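Local coordinates for maltose/maltodextrin-binding protein (Thermus thermophilus, PDB 2GH9) that binds maltotriose as a periplasmic sugar-binding protein, probably delivering maltodextrins to a membrane transporter for uptake, at residues Val213-Ala218 and Ile230-Trp235. Residues are numbered along the deposited sequence; the frame is centred on the assembly and turned at random.
Sequences VDYGVA and ILNGPW. With GLC (alpha-D-glucopyranose), chain B; GLC (alpha-D-glucopyranose), chain C.
Y215 carries its ring trans to the main-chain nitrogen (chi1 -172°), which takes the phenol out from the first turn of helix 215-224; N232, likewise trans, holds its amide out from the end of strand 227-232 to meet it. W235, by contrast, has its CG tucked between its own N and carbonyl carbon (chi1 54°), and its indole edge faces Y215 OH. N232 ND2 donates to Y215 OH over 2.9 Å in a nearly straight bond, with the oxygen lying in the amide plane; the phenol ring itself is turned steeply against that plane, 71° away. W235 NE1 reaches Y215 OH at 3.2 Å, but the bond is weak and bent. A second weak bond runs from NE1 to N232 OD1, so the indole N-H is shared between phenol and amide, while ND2 also bonds Y240 OH. The two aromatic rings meet rim to rim, inclined to each other, and do not stack. I230 CD1, from the strand, packs against A218 CB at 4.0 Å, one turn on in helix 215-224, and also touches A218 O. One face of the W235 indole lies under the chain B and chain C glucoses, with C1 of the chain B glucose 3.8 Å from W235 CE2, and G233 CA covers the opposite face. An alanine at W235 would remove this platform and probably leave the two glucoses without the indole face beneath them and Y215 OH without its weaker donor. E113 and R305, which also touch W235, hydrogen-bond the glycan. An aromatic face lying against the glucose rings, its N-H edge probably steadied here by the phenol and amide, is characteristic of the maltodextrin-binding cleft of periplasmic binding proteins.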
loop_
_atom_site.group_PDB
_atom_site.type_symbol
_atom_site.label_atom_id
_atom_site.label_comp_id
_atom_site.label_asym_id
_atom_site.label_seq_id
_atom_site.Cartn_x
_atom_site.Cartn_y
_atom_site.Cartn_z
ATOM N N VAL A 213 -10.630 11.286 12.089
ATOM C CA VAL A 213 -10.708 10.640 10.775
ATOM C C VAL A 213 -9.541 9.667 10.555
ATOM O O VAL A 213 -8.390 10.070 10.352
ATOM C CB VAL A 213 -10.805 11.656 9.627
ATOM C CG1 VAL A 213 -11.131 10.940 8.308
ATOM C CG2 VAL A 213 -11.887 12.693 9.940
ATOM N N ASP A 214 -9.873 8.378 10.588
ATOM C CA ASP A 214 -8.923 7.314 10.327
ATOM C C ASP A 214 -9.340 6.569 9.053
ATOM O O ASP A 214 -10.267 6.981 8.360
ATOM C CB ASP A 214 -8.810 6.384 11.551
ATOM C CG ASP A 214 -10.119 5.759 11.952
ATOM O OD1 ASP A 214 -11.123 5.869 11.210
ATOM O OD2 ASP A 214 -10.149 5.165 13.060
ATOM N N TYR A 215 -8.662 5.475 8.735
ATOM C CA TYR A 215 -8.983 4.733 7.526
ATOM C C TYR A 215 -10.479 4.455 7.400
ATOM O O TYR A 215 -11.072 4.722 6.370
ATOM C CB TYR A 215 -8.206 3.403 7.446
ATOM C CG TYR A 215 -8.423 2.793 6.100
ATOM C CD1 TYR A 215 -7.645 3.173 5.009
ATOM C CD2 TYR A 215 -9.490 1.938 5.879
ATOM C CE1 TYR A 215 -7.904 2.655 3.734
ATOM C CE2 TYR A 215 -9.747 1.423 4.636
ATOM C CZ TYR A 215 -8.951 1.785 3.564
ATOM O OH TYR A 215 -9.244 1.271 2.337
ATOM N N GLY A 216 -11.087 3.906 8.453
ATOM C CA GLY A 216 -12.476 3.457 8.385
ATOM C C GLY A 216 -13.509 4.556 8.213
ATOM O O GLY A 216 -14.521 4.378 7.523
ATOM N N VAL A 217 -13.243 5.696 8.841
ATOM C CA VAL A 217 -14.124 6.861 8.750
ATOM C C VAL A 217 -14.190 7.347 7.310
ATOM O O VAL A 217 -15.280 7.521 6.739
ATOM C CB VAL A 217 -13.635 7.978 9.696
ATOM C CG1 VAL A 217 -14.400 9.275 9.467
ATOM C CG2 VAL A 217 -13.719 7.515 11.173
ATOM N N ALA A 218 -13.017 7.528 6.696
ATOM C CA ALA A 218 -12.959 8.022 5.313
ATOM C C ALA A 218 -13.475 6.986 4.323
ATOM O O ALA A 218 -14.211 7.314 3.395
ATOM C CB ALA A 218 -11.531 8.461 4.951
ATOM N N ILE A 230 -11.549 10.929 -1.925
ATOM C CA ILE A 230 -10.721 10.252 -0.942
ATOM C C ILE A 230 -9.314 10.030 -1.515
ATOM O O ILE A 230 -9.144 9.874 -2.702
ATOM C CB ILE A 230 -11.361 8.893 -0.521
ATOM C CG1 ILE A 230 -10.739 8.358 0.768
ATOM C CG2 ILE A 230 -11.307 7.878 -1.682
ATOM C CD1 ILE A 230 -11.379 7.022 1.275
ATOM N N LEU A 231 -8.325 10.034 -0.650
ATOM C CA LEU A 231 -6.992 9.580 -0.977
ATOM C C LEU A 231 -6.942 8.128 -0.481
ATOM O O LEU A 231 -6.922 7.871 0.726
ATOM C CB LEU A 231 -5.942 10.447 -0.287
ATOM C CG LEU A 231 -4.477 10.135 -0.594
ATOM C CD1 LEU A 231 -4.119 10.286 -2.094
ATOM C CD2 LEU A 231 -3.554 10.984 0.263
ATOM N N ASN A 232 -6.970 7.187 -1.423
ATOM C CA ASN A 232 -6.936 5.755 -1.107
ATOM C C ASN A 232 -6.418 4.954 -2.323
ATOM O O ASN A 232 -6.246 5.499 -3.403
ATOM C CB ASN A 232 -8.342 5.287 -0.707
ATOM C CG ASN A 232 -8.326 4.065 0.197
ATOM O OD1 ASN A 232 -7.262 3.572 0.598
ATOM N ND2 ASN A 232 -9.521 3.593 0.565
ATOM N N GLY A 233 -6.195 3.661 -2.121
ATOM C CA GLY A 233 -5.636 2.800 -3.130
ATOM C C GLY A 233 -6.571 1.713 -3.620
ATOM O O GLY A 233 -7.702 1.564 -3.123
ATOM N N PRO A 234 -6.088 0.928 -4.591
ATOM C CA PRO A 234 -6.946 -0.001 -5.333
ATOM C C PRO A 234 -7.505 -1.162 -4.491
ATOM O O PRO A 234 -8.475 -1.792 -4.896
ATOM C CB PRO A 234 -6.027 -0.498 -6.464
ATOM C CG PRO A 234 -4.664 -0.285 -5.969
ATOM C CD PRO A 234 -4.704 0.912 -5.092
ATOM N N TRP A 235 -6.891 -1.422 -3.342
ATOM C CA TRP A 235 -7.419 -2.368 -2.362
ATOM C C TRP A 235 -8.831 -2.059 -1.891
ATOM O O TRP A 235 -9.481 -2.940 -1.315
ATOM C CB TRP A 235 -6.508 -2.448 -1.114
ATOM C CG TRP A 235 -6.261 -1.127 -0.496
ATOM C CD1 TRP A 235 -7.064 -0.451 0.387
ATOM C CD2 TRP A 235 -5.140 -0.289 -0.747
ATOM N NE1 TRP A 235 -6.493 0.774 0.697
ATOM C CE2 TRP A 235 -5.313 0.890 0.011
ATOM C CE3 TRP A 235 -3.995 -0.417 -1.550
ATOM C CZ2 TRP A 235 -4.367 1.914 0.020
ATOM C CZ3 TRP A 235 -3.059 0.598 -1.534
ATOM C CH2 TRP A 235 -3.262 1.757 -0.762
HETATM C C1 GLC B . -2.686 -0.440 2.442
HETATM C C2 GLC B . -1.451 -0.858 1.665
HETATM C C3 GLC B . -0.289 -1.116 2.650
HETATM C C4 GLC B . -0.053 0.041 3.608
HETATM C C5 GLC B . -1.365 0.450 4.273
HETATM C C6 GLC B . -1.178 1.717 5.116
HETATM O O2 GLC B . -1.721 -2.062 0.941
HETATM O O3 GLC B . 0.893 -1.411 1.938
HETATM O O4 GLC B . 0.914 -0.340 4.607
HETATM O O5 GLC B . -2.388 0.685 3.278
HETATM O O6 GLC B . -2.117 1.791 6.193
HETATM C C1 GLC C . -6.616 -3.646 3.988
HETATM C C2 GLC C . -6.054 -3.772 2.574
HETATM C C3 GLC C . -4.602 -3.335 2.561
HETATM C C4 GLC C . -4.497 -1.896 3.091
HETATM C C5 GLC C . -5.079 -1.782 4.509
HETATM C C6 GLC C . -5.141 -0.315 4.976
HETATM O O1 GLC C . -5.992 -4.632 4.807
HETATM O O2 GLC C . -6.207 -5.120 2.078
HETATM O O3 GLC C . -4.025 -3.437 1.249
HETATM O O4 GLC C . -3.128 -1.560 3.227
HETATM O O5 GLC C . -6.393 -2.337 4.525
HETATM O O6 GLC C . -5.740 -0.195 6.281
#